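Local coordinates for protein uncharacterized aldehyde dehydrogenase AldY (Bacillus subtilis, PDB 4DNG) that probably oxidises aldehydes to carboxylates with NAD+, and may help protect the cell against stress from ethanol and related compounds, at residues L6-W15 against T188-H196; T16-I26 against T36-Q45. All coordinates share one frame; numbering follows the deposited sequence.

Both contacts tie the first 45 residues into the fold, contact 1 to helix 183-196 and contact 2 among themselves, well away from the predicted active-site residues Glu253 and Cys287. Both are partly buried; contact 1 lies slightly nearer the centre of the chain (its centre about 21 Å from it, against 24 Å). It lays the small hairpin of strands 9-11 and 14-16 on a helix far along the chain, mainly through apolar and aromatic packing with two side-chain hydrogen bonds. Contact 2 is local, closing the next hairpin, 23-27 with 34-39, through a ladder of backbone hydrogen bonds and side chains that grip loop amides. The two meet where Ser9 O faces Thr16 N, at 2.9 Å, a probable hydrogen bond.

Contact 1: L6-W15 against T188-H196; sequences LNKSFINGKW and TIIAKAFEH
Phe10 and Trp15 of the N-terminal hairpin lie against one side of helix 183-196, and Ala191 makes that close approach possible. Its methyl meets Phe10 CB at 3.8 Å and Trp15 CH2 at 4.0 Å; a residue this small lets two large aromatic side chains come near the helix backbone. The rings also brace each other, since Phe10 CD1 lies over the centre of the indole, 3.4 Å above its plane. With CG anti to the backbone N (chi1 -174°), the Phe10 ring reaches along the helix until its CZ touches Glu195 CB. Val206 of strand 204-206 also touches Ala191.

Leu6 and Thr188 form the other buried end. Thr188 OG1 donates to Leu6 O at 3.1 Å and also makes a weak bond to Ile184 O one turn earlier, while its methyl CG2 lies close to Lys8 O, 3.4 Å away. The branched Leu6 puts CD1 against Lys192 CB, at 3.8 Å, and CD2 near Lys192 CD, and the two side chains cross at about a right angle.

Toward solvent the contact is looser and more polar. The indole approaches edge-on, and Trp15 NE1 donates to Glu195 OE1 at 3.2 Å, on the syn side and 25° out of the carboxylate plane; the N-H...O angle of 151° is only moderately straight. Glu195, extended beyond CG, carries its carboxylate to the indole N-H. Lys192 lends its aliphatic part to Leu6, but its amine turns away to Tyr78 OH. Lys8, exposed, sends its amine away from the helix.

A type I' turn from Ile11 to Lys14, with Asn12 and Gly13 both at positive phi, which these residue types tolerate, closes the two-residue loop, making this a tight beta hairpin packed on a helix of the aldehyde dehydrogenase fold.

Contact 2: T16-I26 against T36-Q45; sequences TGGESGRTEDI and TTASLATGKQ
Leu40, Gln45 and Gly18 carry much of the contact between 16-26 and 36-45, a beta hairpin whose second strand runs through a short loop into helix 43-60. In the antiparallel ladder, Glu24 and Ala38 form a hydrogen-bonded pair, and Leu40 N extends it by donating to Arg22 O at 3.1 Å. Leu40 then lays CD1 over one face of the Arg22 guanidinium, 3.3 Å above its plane. This apolar branch suits the flat face, while NH2 pairs with Asp210 and NE with Glu213 in salt bridges. On the Thr23 side of the sheet, Thr37 OG1 donates to Asp25 OD1 at 2.6 Å, from above the carboxylate plane.

Gly18, with no side chain, can pass close to Ser39, Leu40 and Ala41; Gly18 CA lies 3.8 Å from Ala41 CA. Gly18 N donates to Ser39 OG at 2.6 Å.

Thr42 caps the helix, accepting from Gln45 N, and Gln45 OE1 takes Thr42 N in return: a capping box. A glutamine serves doubly here, because its amide also binds the loop. Gln45 NE2 donates to Gly17 O at 3.0 Å in the carbonyl plane, while Glu19 N and Thr42 N reach Gln45 OE1 from opposite faces of its amide plane, Glu19 N at 2.8 Å.

Contact 1: L6-W15 against T188-H196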
ATOM      1  N   LEU A   6       1.129  -9.665 -35.210  1.00 85.26           N
ATOM      2  CA  LEU A   6       0.887  -9.862 -33.792  1.00 76.53           C
ATOM      3  C   LEU A   6      -0.272  -8.984 -33.327  1.00 72.93           C
ATOM      4  O   LEU A   6      -0.095  -8.022 -32.572  1.00 66.68           O
ATOM      5  CB  LEU A   6       2.149  -9.515 -32.993  1.00 74.00           C
ATOM      6  CG  LEU A   6       3.552 -10.094 -33.247  1.00 78.21           C
ATOM      7  CD1 LEU A   6       4.465  -9.739 -32.072  1.00 69.11           C
ATOM      8  CD2 LEU A   6       3.578 -11.601 -33.525  1.00 78.31           C
ATOM      9  N   ASN A   7      -1.463  -9.327 -33.776  1.00 74.03           N
ATOM     10  CA  ASN A   7      -2.642  -8.528 -33.475  1.00 78.45           C
ATOM     11  C   ASN A   7      -3.627  -9.280 -32.571  1.00 75.93           C
ATOM     12  O   ASN A   7      -4.806  -8.923 -32.467  1.00 76.26           O
ATOM     13  CB  ASN A   7      -3.313  -8.088 -34.779  1.00 82.56           C
ATOM     14  CG  ASN A   7      -3.466  -9.230 -35.761  1.00 77.81           C
ATOM     15  OD1 ASN A   7      -3.370 -10.396 -35.387  1.00 76.58           O
ATOM     16  ND2 ASN A   7      -3.694  -8.904 -37.019  1.00 77.74           N
ATOM     17  N   LYS A   8      -3.123 -10.309 -31.898  1.00 72.64           N
ATOM     18  CA  LYS A   8      -3.948 -11.146 -31.044  1.00 73.97           C
ATOM     19  C   LYS A   8      -3.558 -11.021 -29.573  1.00 73.10           C
ATOM     20  O   LYS A   8      -2.490 -10.510 -29.243  1.00 71.23           O
ATOM     21  CB  LYS A   8      -3.849 -12.610 -31.487  1.00 81.42           C
ATOM     22  CG  LYS A   8      -3.793 -12.800 -32.993  1.00 90.51           C
ATOM     23  CD  LYS A   8      -4.681 -13.939 -33.456  1.00100.58           C
ATOM     24  CE  LYS A   8      -5.107 -13.730 -34.903  1.00101.66           C
ATOM     25  NZ  LYS A   8      -6.158 -14.708 -35.298  1.00105.86           N
ATOM     26  N   SER A   9      -4.438 -11.492 -28.693  1.00 67.65           N
ATOM     27  CA  SER A   9      -4.104 -11.645 -27.303  1.00 56.02           C
ATOM     28  C   SER A   9      -3.172 -12.795 -27.241  1.00 62.00           C
ATOM     29  O   SER A   9      -3.177 -13.644 -28.135  1.00 68.60           O
ATOM     30  CB  SER A   9      -5.332 -11.983 -26.487  1.00 54.47           C
ATOM     31  OG  SER A   9      -6.232 -10.901 -26.494  1.00 59.33           O
ATOM     32  N   PHE A  10      -2.359 -12.830 -26.193  1.00 61.53           N
ATOM     33  CA  PHE A  10      -1.536 -13.989 -25.932  1.00 62.06           C
ATOM     34  C   PHE A  10      -2.030 -14.489 -24.592  1.00 65.26           C
ATOM     35  O   PHE A  10      -1.730 -13.893 -23.559  1.00 66.13           O
ATOM     36  CB  PHE A  10      -0.050 -13.631 -25.906  1.00 59.33           C
ATOM     37  CG  PHE A  10       0.875 -14.810 -25.778  1.00 60.43           C
ATOM     38  CD1 PHE A  10       1.272 -15.534 -26.891  1.00 63.41           C
ATOM     39  CD2 PHE A  10       1.395 -15.172 -24.545  1.00 63.20           C
ATOM     40  CE1 PHE A  10       2.140 -16.628 -26.772  1.00 63.14           C
ATOM     41  CE2 PHE A  10       2.273 -16.261 -24.422  1.00 68.48           C
ATOM     42  CZ  PHE A  10       2.651 -16.985 -25.537  1.00 61.29           C
ATOM     43  N   ILE A  11      -2.818 -15.567 -24.647  1.00 62.82           N
ATOM     44  CA  ILE A  11      -3.379 -16.232 -23.481  1.00 62.11           C
ATOM     45  C   ILE A  11      -2.887 -17.682 -23.422  1.00 69.94           C
ATOM     46  O   ILE A  11      -2.839 -18.374 -24.440  1.00 73.44           O
ATOM     47  CB  ILE A  11      -4.935 -16.125 -23.456  1.00 61.01           C
ATOM     48  CG1 ILE A  11      -5.371 -14.642 -23.533  1.00 62.96           C
ATOM     49  CG2 ILE A  11      -5.497 -16.742 -22.183  1.00 58.69           C
ATOM     50  CD1 ILE A  11      -6.809 -14.382 -23.966  1.00 59.98           C
ATOM     51  N   ASN A  12      -2.477 -18.106 -22.228  1.00 74.08           N
ATOM     52  CA  ASN A  12      -2.050 -19.484 -21.945  1.00 74.60           C
ATOM     53  C   ASN A  12      -1.127 -20.060 -22.997  1.00 76.58           C
ATOM     54  O   ASN A  12      -1.240 -21.223 -23.374  1.00 78.51           O
ATOM     55  CB  ASN A  12      -3.270 -20.402 -21.739  1.00 81.08           C
ATOM     56  CG  ASN A  12      -2.931 -21.696 -20.986  1.00 80.56           C
ATOM     57  OD1 ASN A  12      -1.969 -21.773 -20.208  1.00 73.21           O
ATOM     58  ND2 ASN A  12      -3.732 -22.724 -21.225  1.00 80.22           N
ATOM     59  N   GLY A  13      -0.218 -19.233 -23.491  1.00 74.89           N
ATOM     60  CA  GLY A  13       0.797 -19.698 -24.414  1.00 66.68           C
ATOM     61  C   GLY A  13       0.325 -19.698 -25.843  1.00 70.22           C
ATOM     62  O   GLY A  13       1.018 -20.230 -26.709  1.00 76.24           O
ATOM     63  N   LYS A  14      -0.848 -19.107 -26.100  1.00 70.89           N
ATOM     64  CA  LYS A  14      -1.423 -19.095 -27.460  1.00 73.33           C
ATOM     65  C   LYS A  14      -1.882 -17.728 -27.938  1.00 73.78           C
ATOM     66  O   LYS A  14      -2.418 -16.917 -27.163  1.00 78.31           O
ATOM     67  CB  LYS A  14      -2.633 -20.034 -27.570  1.00 76.20           C
ATOM     68  CG  LYS A  14      -2.487 -21.424 -26.971  1.00 76.66           C
ATOM     69  CD  LYS A  14      -1.780 -22.357 -27.926  1.00 79.47           C
ATOM     70  CE  LYS A  14      -2.200 -23.794 -27.650  1.00 82.63           C
ATOM     71  NZ  LYS A  14      -1.785 -24.687 -28.761  1.00 88.83           N
ATOM     72  N   TRP A  15      -1.720 -17.505 -29.236  1.00 69.31           N
ATOM     73  CA  TRP A  15      -2.306 -16.345 -29.910  1.00 74.92           C
ATOM     74  C   TRP A  15      -3.754 -16.622 -30.111  1.00 76.06           C
ATOM     75  O   TRP A  15      -4.126 -17.574 -30.778  1.00 81.03           O
ATOM     76  CB  TRP A  15      -1.569 -16.033 -31.220  1.00 77.66           C
ATOM     77  CG  TRP A  15      -0.127 -15.742 -30.913  1.00 73.22           C
ATOM     78  CD1 TRP A  15       0.956 -16.627 -30.952  1.00 72.65           C
ATOM     79  CD2 TRP A  15       0.418 -14.493 -30.380  1.00 67.81           C
ATOM     80  NE1 TRP A  15       2.108 -16.010 -30.515  1.00 67.91           N
ATOM     81  CE2 TRP A  15       1.859 -14.724 -30.179  1.00 65.25           C
ATOM     82  CE3 TRP A  15      -0.111 -13.230 -30.112  1.00 69.96           C
ATOM     83  CZ2 TRP A  15       2.702 -13.728 -29.718  1.00 65.77           C
ATOM     84  CZ3 TRP A  15       0.748 -12.232 -29.634  1.00 68.44           C
ATOM     85  CH2 TRP A  15       2.120 -12.476 -29.448  1.00 70.14           C
ATOM     86  N   THR A 188       2.045  -7.011 -27.471  1.00 60.90           N
ATOM     87  CA  THR A 188       2.285  -8.231 -28.265  1.00 66.70           C
ATOM     88  C   THR A 188       3.768  -8.549 -28.490  1.00 66.21           C
ATOM     89  O   THR A 188       4.169  -9.722 -28.443  1.00 67.04           O
ATOM     90  CB  THR A 188       1.532  -8.232 -29.608  1.00 72.84           C
ATOM     91  OG1 THR A 188       1.850  -7.040 -30.339  1.00 80.00           O
ATOM     92  CG2 THR A 188       0.034  -8.295 -29.376  1.00 71.89           C
ATOM     93  N   ILE A 189       4.569  -7.509 -28.728  1.00 58.93           N
ATOM     94  CA  ILE A 189       6.006  -7.669 -28.922  1.00 59.67           C
ATOM     95  C   ILE A 189       6.624  -8.272 -27.660  1.00 60.44           C
ATOM     96  O   ILE A 189       7.459  -9.192 -27.738  1.00 66.43           O
ATOM     97  CB  ILE A 189       6.691  -6.337 -29.293  1.00 57.45           C
ATOM     98  CG1 ILE A 189       6.330  -5.938 -30.711  1.00 61.22           C
ATOM     99  CG2 ILE A 189       8.207  -6.444 -29.188  1.00 60.72           C
ATOM    100  CD1 ILE A 189       6.695  -4.500 -31.018  1.00 68.54           C
ATOM    101  N   ILE A 190       6.181  -7.774 -26.506  1.00 55.22           N
ATOM    102  CA  ILE A 190       6.648  -8.259 -25.217  1.00 56.60           C
ATOM    103  C   ILE A 190       6.260  -9.733 -25.067  1.00 60.97           C
ATOM    104  O   ILE A 190       7.106 -10.566 -24.718  1.00 63.55           O
ATOM    105  CB  ILE A 190       6.101  -7.408 -24.056  1.00 57.01           C
ATOM    106  CG1 ILE A 190       6.935  -6.149 -23.916  1.00 54.79           C
ATOM    107  CG2 ILE A 190       6.163  -8.181 -22.746  1.00 60.62           C
ATOM    108  CD1 ILE A 190       6.244  -5.027 -23.169  1.00 53.08           C
ATOM    109  N   ALA A 191       4.999 -10.055 -25.355  1.00 55.51           N
ATOM    110  CA  ALA A 191       4.562 -11.467 -25.363  1.00 59.36           C
ATOM    111  C   ALA A 191       5.410 -12.323 -26.302  1.00 65.30           C
ATOM    112  O   ALA A 191       5.845 -13.427 -25.942  1.00 71.93           O
ATOM    113  CB  ALA A 191       3.092 -11.588 -25.711  1.00 56.93           C
ATOM    114  N   LYS A 192       5.685 -11.811 -27.491  1.00 65.60           N
ATOM    115  CA  LYS A 192       6.532 -12.563 -28.423  1.00 72.18           C
ATOM    116  C   LYS A 192       7.932 -12.844 -27.832  1.00 74.61           C
ATOM    117  O   LYS A 192       8.492 -13.929 -27.992  1.00 75.37           O
ATOM    118  CB  LYS A 192       6.625 -11.840 -29.772  1.00 69.17           C
ATOM    119  CG  LYS A 192       7.394 -12.602 -30.836  1.00 78.60           C
ATOM    120  CD  LYS A 192       6.545 -13.568 -31.648  1.00 86.42           C
ATOM    121  CE  LYS A 192       7.427 -14.517 -32.473  1.00105.74           C
ATOM    122  NZ  LYS A 192       8.440 -13.872 -33.373  1.00106.31           N
ATOM    123  N   ALA A 193       8.479 -11.850 -27.141  1.00 76.66           N
ATOM    124  CA  ALA A 193       9.791 -11.966 -26.528  1.00 67.58           C
ATOM    125  C   ALA A 193       9.828 -13.061 -25.475  1.00 71.70           C
ATOM    126  O   ALA A 193      10.783 -13.834 -25.424  1.00 77.02           O
ATOM    127  CB  ALA A 193      10.190 -10.633 -25.917  1.00 62.42           C
ATOM    128  N   PHE A 194       8.792 -13.133 -24.635  1.00 65.30           N
ATOM    129  CA  PHE A 194       8.806 -14.088 -23.550  1.00 64.90           C
ATOM    130  C   PHE A 194       8.486 -15.483 -24.045  1.00 68.11           C
ATOM    131  O   PHE A 194       8.988 -16.487 -23.500  1.00 69.90           O
ATOM    132  CB  PHE A 194       7.883 -13.641 -22.414  1.00 65.15           C
ATOM    133  CG  PHE A 194       8.525 -12.644 -21.494  1.00 62.51           C
ATOM    134  CD1 PHE A 194       9.435 -13.060 -20.523  1.00 61.83           C
ATOM    135  CD2 PHE A 194       8.267 -11.282 -21.634  1.00 61.69           C
ATOM    136  CE1 PHE A 194      10.046 -12.137 -19.683  1.00 58.80           C
ATOM    137  CE2 PHE A 194       8.864 -10.358 -20.794  1.00 55.59           C
ATOM    138  CZ  PHE A 194       9.755 -10.780 -19.823  1.00 54.73           C
ATOM    139  N   GLU A 195       7.675 -15.541 -25.098  1.00 64.01           N
ATOM    140  CA  GLU A 195       7.399 -16.801 -25.745  1.00 66.76           C
ATOM    141  C   GLU A 195       8.708 -17.324 -26.334  1.00 79.00           C
ATOM    142  O   GLU A 195       9.083 -18.489 -26.131  1.00 86.67           O
ATOM    143  CB  GLU A 195       6.327 -16.648 -26.830  1.00 70.60           C
ATOM    144  CG  GLU A 195       6.436 -17.712 -27.925  1.00 78.83           C
ATOM    145  CD  GLU A 195       5.298 -17.676 -28.906  1.00 86.61           C
ATOM    146  OE1 GLU A 195       5.097 -16.615 -29.524  1.00 89.36           O
ATOM    147  OE2 GLU A 195       4.620 -18.716 -29.068  1.00 94.39           O
ATOM    148  N   HIS A 196       9.415 -16.459 -27.052  1.00 77.47           N
ATOM    149  CA  HIS A 196      10.705 -16.835 -27.616  1.00 78.80           C
ATOM    150  C   HIS A 196      11.580 -17.424 -26.537  1.00 81.84           C
ATOM    151  O   HIS A 196      12.374 -18.319 -26.788  1.00 94.57           O
ATOM    152  CB  HIS A 196      11.352 -15.610 -28.242  1.00 78.01           C
ATOM    153  CG  HIS A 196      12.723 -15.861 -28.799  1.00 88.42           C
ATOM    154  ND1 HIS A 196      12.922 -16.399 -30.021  1.00 89.15           N
ATOM    155  CD2 HIS A 196      13.985 -15.629 -28.257  1.00 91.93           C
ATOM    156  CE1 HIS A 196      14.238 -16.499 -30.249  1.00 92.45           C
ATOM    157  NE2 HIS A 196      14.889 -16.026 -29.169  1.00 92.15           N
TER

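Contact 2: T16-I26 against T36-Q45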
ATOM      1  N   THR A  16      -4.572 -15.782 -29.496  1.00 74.31           N
ATOM      2  CA  THR A  16      -5.980 -16.026 -29.287  1.00 69.88           C
ATOM      3  C   THR A  16      -6.720 -14.802 -29.766  1.00 71.38           C
ATOM      4  O   THR A  16      -6.550 -13.701 -29.193  1.00 69.40           O
ATOM      5  CB  THR A  16      -6.234 -16.154 -27.781  1.00 73.63           C
ATOM      6  OG1 THR A  16      -5.606 -17.342 -27.309  1.00 75.99           O
ATOM      7  CG2 THR A  16      -7.718 -16.176 -27.444  1.00 72.74           C
ATOM      8  N   GLY A  17      -7.538 -14.987 -30.803  1.00 68.15           N
ATOM      9  CA  GLY A  17      -8.453 -13.941 -31.277  1.00 65.99           C
ATOM     10  C   GLY A  17      -9.453 -13.486 -30.214  1.00 64.93           C
ATOM     11  O   GLY A  17      -9.695 -14.180 -29.224  1.00 65.01           O
ATOM     12  N   GLY A  18     -10.031 -12.309 -30.424  1.00 71.13           N
ATOM     13  CA  GLY A  18     -11.086 -11.792 -29.566  1.00 72.39           C
ATOM     14  C   GLY A  18     -12.437 -12.383 -29.912  1.00 74.48           C
ATOM     15  O   GLY A  18     -12.779 -12.532 -31.079  1.00 69.61           O
ATOM     16  N   GLU A  19     -13.222 -12.685 -28.886  1.00 78.32           N
ATOM     17  CA  GLU A  19     -14.503 -13.338 -29.077  1.00 78.89           C
ATOM     18  C   GLU A  19     -15.692 -12.388 -29.041  1.00 79.56           C
ATOM     19  O   GLU A  19     -16.833 -12.835 -28.980  1.00 83.05           O
ATOM     20  CB  GLU A  19     -14.689 -14.413 -28.007  1.00 79.77           C
ATOM     21  CG  GLU A  19     -13.801 -15.627 -28.181  1.00 79.17           C
ATOM     22  CD  GLU A  19     -14.358 -16.587 -29.202  1.00 89.88           C
ATOM     23  OE1 GLU A  19     -14.280 -16.292 -30.416  1.00 84.08           O
ATOM     24  OE2 GLU A  19     -14.882 -17.641 -28.779  1.00108.11           O
ATOM     25  N   SER A  20     -15.439 -11.088 -29.082  1.00 72.07           N
ATOM     26  CA  SER A  20     -16.497 -10.123 -28.782  1.00 65.68           C
ATOM     27  C   SER A  20     -17.271  -9.689 -30.012  1.00 68.40           C
ATOM     28  O   SER A  20     -18.317  -9.055 -29.891  1.00 73.07           O
ATOM     29  CB  SER A  20     -15.895  -8.881 -28.134  1.00 66.50           C
ATOM     30  OG  SER A  20     -15.580  -7.893 -29.108  1.00 64.60           O
ATOM     31  N   GLY A  21     -16.735 -10.004 -31.186  1.00 67.47           N
ATOM     32  CA  GLY A  21     -17.303  -9.567 -32.452  1.00 66.44           C
ATOM     33  C   GLY A  21     -16.705  -8.262 -32.944  1.00 70.88           C
ATOM     34  O   GLY A  21     -16.656  -8.007 -34.142  1.00 77.37           O
ATOM     35  N   ARG A  22     -16.235  -7.442 -32.015  1.00 71.88           N
ATOM     36  CA  ARG A  22     -15.813  -6.075 -32.323  1.00 72.26           C
ATOM     37  C   ARG A  22     -14.338  -6.059 -32.673  1.00 68.68           C
ATOM     38  O   ARG A  22     -13.574  -6.928 -32.240  1.00 67.94           O
ATOM     39  CB  ARG A  22     -16.081  -5.130 -31.127  1.00 65.78           C
ATOM     40  CG  ARG A  22     -17.544  -4.728 -30.920  1.00 64.32           C
ATOM     41  CD  ARG A  22     -17.672  -3.383 -30.179  1.00 65.62           C
ATOM     42  NE  ARG A  22     -17.081  -3.518 -28.866  1.00 67.28           N
ATOM     43  CZ  ARG A  22     -16.111  -2.771 -28.369  1.00 72.01           C
ATOM     44  NH1 ARG A  22     -15.635  -1.716 -29.031  1.00 66.08           N
ATOM     45  NH2 ARG A  22     -15.656  -3.074 -27.160  1.00 74.73           N
ATOM     46  N   THR A  23     -13.933  -5.072 -33.462  1.00 67.00           N
ATOM     47  CA  THR A  23     -12.533  -4.939 -33.826  1.00 67.22           C
ATOM     48  C   THR A  23     -12.140  -3.474 -33.849  1.00 76.34           C
ATOM     49  O   THR A  23     -12.993  -2.594 -33.927  1.00 81.58           O
ATOM     50  CB  THR A  23     -12.241  -5.493 -35.215  1.00 65.99           C
ATOM     51  OG1 THR A  23     -12.847  -4.632 -36.169  1.00 70.49           O
ATOM     52  CG2 THR A  23     -12.795  -6.908 -35.389  1.00 69.78           C
ATOM     53  N   GLU A  24     -10.838  -3.224 -33.775  1.00 76.08           N
ATOM     54  CA  GLU A  24     -10.317  -1.885 -33.853  1.00 69.13           C
ATOM     55  C   GLU A  24      -9.081  -1.854 -34.712  1.00 72.27           C
ATOM     56  O   GLU A  24      -8.183  -2.689 -34.570  1.00 75.06           O
ATOM     57  CB  GLU A  24      -9.956  -1.380 -32.469  1.00 70.22           C
ATOM     58  CG  GLU A  24      -9.365   0.016 -32.504  1.00 70.61           C
ATOM     59  CD  GLU A  24      -9.781   0.857 -31.324  1.00 78.07           C
ATOM     60  OE1 GLU A  24     -10.641   0.404 -30.536  1.00 78.19           O
ATOM     61  OE2 GLU A  24      -9.255   1.982 -31.192  1.00 84.96           O
ATOM     62  N   ASP A  25      -9.039  -0.870 -35.599  1.00 71.20           N
ATOM     63  CA  ASP A  25      -7.867  -0.628 -36.395  1.00 67.62           C
ATOM     64  C   ASP A  25      -6.819   0.115 -35.573  1.00 70.46           C
ATOM     65  O   ASP A  25      -7.102   1.189 -34.993  1.00 70.41           O
ATOM     66  CB  ASP A  25      -8.260   0.168 -37.635  1.00 69.38           C
ATOM     67  CG  ASP A  25      -9.176  -0.609 -38.556  1.00 80.59           C
ATOM     68  OD1 ASP A  25      -9.356  -1.834 -38.342  1.00 87.63           O
ATOM     69  OD2 ASP A  25      -9.725   0.005 -39.492  1.00 85.42           O
ATOM     70  N   ILE A  26      -5.621  -0.462 -35.489  1.00 65.57           N
ATOM     71  CA  ILE A  26      -4.512   0.241 -34.851  1.00 65.85           C
ATOM     72  C   ILE A  26      -3.872   1.102 -35.920  1.00 72.91           C
ATOM     73  O   ILE A  26      -3.498   0.608 -36.988  1.00 77.27           O
ATOM     74  CB  ILE A  26      -3.489  -0.704 -34.196  1.00 63.44           C
ATOM     75  CG1 ILE A  26      -4.221  -1.651 -33.232  1.00 59.50           C
ATOM     76  CG2 ILE A  26      -2.391   0.107 -33.513  1.00 59.31           C
ATOM     77  CD1 ILE A  26      -3.337  -2.596 -32.460  1.00 58.47           C
ATOM     78  N   THR A  36      -2.502  -2.656 -38.214  1.00 68.37           N
ATOM     79  CA  THR A  36      -3.333  -3.868 -38.254  1.00 70.59           C
ATOM     80  C   THR A  36      -4.726  -3.582 -37.741  1.00 74.31           C
ATOM     81  O   THR A  36      -5.060  -2.470 -37.305  1.00 76.62           O
ATOM     82  CB  THR A  36      -2.923  -4.955 -37.252  1.00 71.24           C
ATOM     83  OG1 THR A  36      -2.310  -4.365 -36.092  1.00 66.59           O
ATOM     84  CG2 THR A  36      -2.069  -5.963 -37.873  1.00 68.88           C
ATOM     85  N   THR A  37      -5.497  -4.656 -37.725  1.00 71.06           N
ATOM     86  CA  THR A  37      -6.819  -4.701 -37.136  1.00 76.51           C
ATOM     87  C   THR A  37      -6.805  -5.764 -36.030  1.00 70.46           C
ATOM     88  O   THR A  37      -6.329  -6.885 -36.217  1.00 69.48           O
ATOM     89  CB  THR A  37      -7.856  -5.023 -38.230  1.00 74.14           C
ATOM     90  OG1 THR A  37      -7.946  -3.887 -39.095  1.00 73.06           O
ATOM     91  CG2 THR A  37      -9.229  -5.328 -37.635  1.00 70.37           C
ATOM     92  N   ALA A  38      -7.296  -5.404 -34.862  1.00 67.03           N
ATOM     93  CA  ALA A  38      -7.250  -6.347 -33.765  1.00 72.84           C
ATOM     94  C   ALA A  38      -8.658  -6.606 -33.277  1.00 74.30           C
ATOM     95  O   ALA A  38      -9.446  -5.663 -33.095  1.00 75.94           O
ATOM     96  CB  ALA A  38      -6.371  -5.827 -32.639  1.00 69.25           C
ATOM     97  N   SER A  39      -8.964  -7.884 -33.086  1.00 67.03           N
ATOM     98  CA  SER A  39     -10.226  -8.320 -32.500  1.00 69.11           C
ATOM     99  C   SER A  39     -10.149  -8.187 -30.982  1.00 76.17           C
ATOM    100  O   SER A  39      -9.131  -8.538 -30.365  1.00 78.86           O
ATOM    101  CB  SER A  39     -10.506  -9.768 -32.871  1.00 65.84           C
ATOM    102  OG  SER A  39      -9.535 -10.607 -32.286  1.00 65.76           O
ATOM    103  N   LEU A  40     -11.240  -7.700 -30.397  1.00 70.13           N
ATOM    104  CA  LEU A  40     -11.298  -7.346 -28.989  1.00 64.21           C
ATOM    105  C   LEU A  40     -11.754  -8.534 -28.158  1.00 66.26           C
ATOM    106  O   LEU A  40     -12.788  -9.134 -28.434  1.00 67.11           O
ATOM    107  CB  LEU A  40     -12.259  -6.170 -28.803  1.00 59.02           C
ATOM    108  CG  LEU A  40     -11.839  -4.940 -29.610  1.00 57.50           C
ATOM    109  CD1 LEU A  40     -12.798  -3.769 -29.405  1.00 54.17           C
ATOM    110  CD2 LEU A  40     -10.412  -4.565 -29.228  1.00 56.21           C
ATOM    111  N   ALA A  41     -10.983  -8.869 -27.134  1.00 61.32           N
ATOM    112  CA  ALA A  41     -11.303  -9.996 -26.267  1.00 63.59           C
ATOM    113  C   ALA A  41     -12.438  -9.621 -25.306  1.00 69.72           C
ATOM    114  O   ALA A  41     -12.705  -8.435 -25.092  1.00 72.25           O
ATOM    115  CB  ALA A  41     -10.065 -10.415 -25.502  1.00 61.85           C
ATOM    116  N   THR A  42     -13.094 -10.620 -24.718  1.00 70.92           N
ATOM    117  CA  THR A  42     -14.302 -10.366 -23.919  1.00 74.14           C
ATOM    118  C   THR A  42     -14.056 -10.453 -22.442  1.00 67.64           C
ATOM    119  O   THR A  42     -13.062 -11.061 -21.998  1.00 67.46           O
ATOM    120  CB  THR A  42     -15.396 -11.418 -24.165  1.00 75.81           C
ATOM    121  OG1 THR A  42     -14.983 -12.658 -23.581  1.00 78.78           O
ATOM    122  CG2 THR A  42     -15.647 -11.605 -25.638  1.00 78.12           C
ATOM    123  N   GLY A  43     -14.997  -9.890 -21.681  1.00 59.12           N
ATOM    124  CA  GLY A  43     -15.077 -10.148 -20.238  1.00 56.40           C
ATOM    125  C   GLY A  43     -14.804 -11.596 -19.848  1.00 59.46           C
ATOM    126  O   GLY A  43     -13.940 -11.865 -19.003  1.00 62.01           O
ATOM    127  N   LYS A  44     -15.505 -12.538 -20.487  1.00 63.71           N
ATOM    128  CA  LYS A  44     -15.317 -13.946 -20.183  1.00 69.61           C
ATOM    129  C   LYS A  44     -13.859 -14.374 -20.412  1.00 72.20           C
ATOM    130  O   LYS A  44     -13.253 -14.992 -19.537  1.00 72.51           O
ATOM    131  CB  LYS A  44     -16.296 -14.808 -20.984  1.00 86.49           C
ATOM    132  CG  LYS A  44     -16.721 -16.095 -20.285  1.00 93.80           C
ATOM    133  CD  LYS A  44     -15.770 -17.245 -20.571  1.00 99.24           C
ATOM    134  CE  LYS A  44     -16.059 -18.436 -19.672  1.00102.44           C
ATOM    135  NZ  LYS A  44     -15.211 -19.597 -20.066  1.00101.19           N
ATOM    136  N   GLN A  45     -13.295 -14.017 -21.570  1.00 70.04           N
ATOM    137  CA  GLN A  45     -11.888 -14.315 -21.897  1.00 69.00           C
ATOM    138  C   GLN A  45     -10.883 -13.796 -20.835  1.00 67.65           C
ATOM    139  O   GLN A  45      -9.894 -14.477 -20.503  1.00 61.83           O
ATOM    140  CB  GLN A  45     -11.535 -13.746 -23.276  1.00 68.31           C
ATOM    141  CG  GLN A  45     -12.133 -14.509 -24.449  1.00 69.16           C
ATOM    142  CD  GLN A  45     -11.706 -13.949 -25.791  1.00 68.58           C
ATOM    143  OE1 GLN A  45     -12.245 -12.946 -26.258  1.00 76.78           O
ATOM    144  NE2 GLN A  45     -10.745 -14.607 -26.428  1.00 63.11           N
TER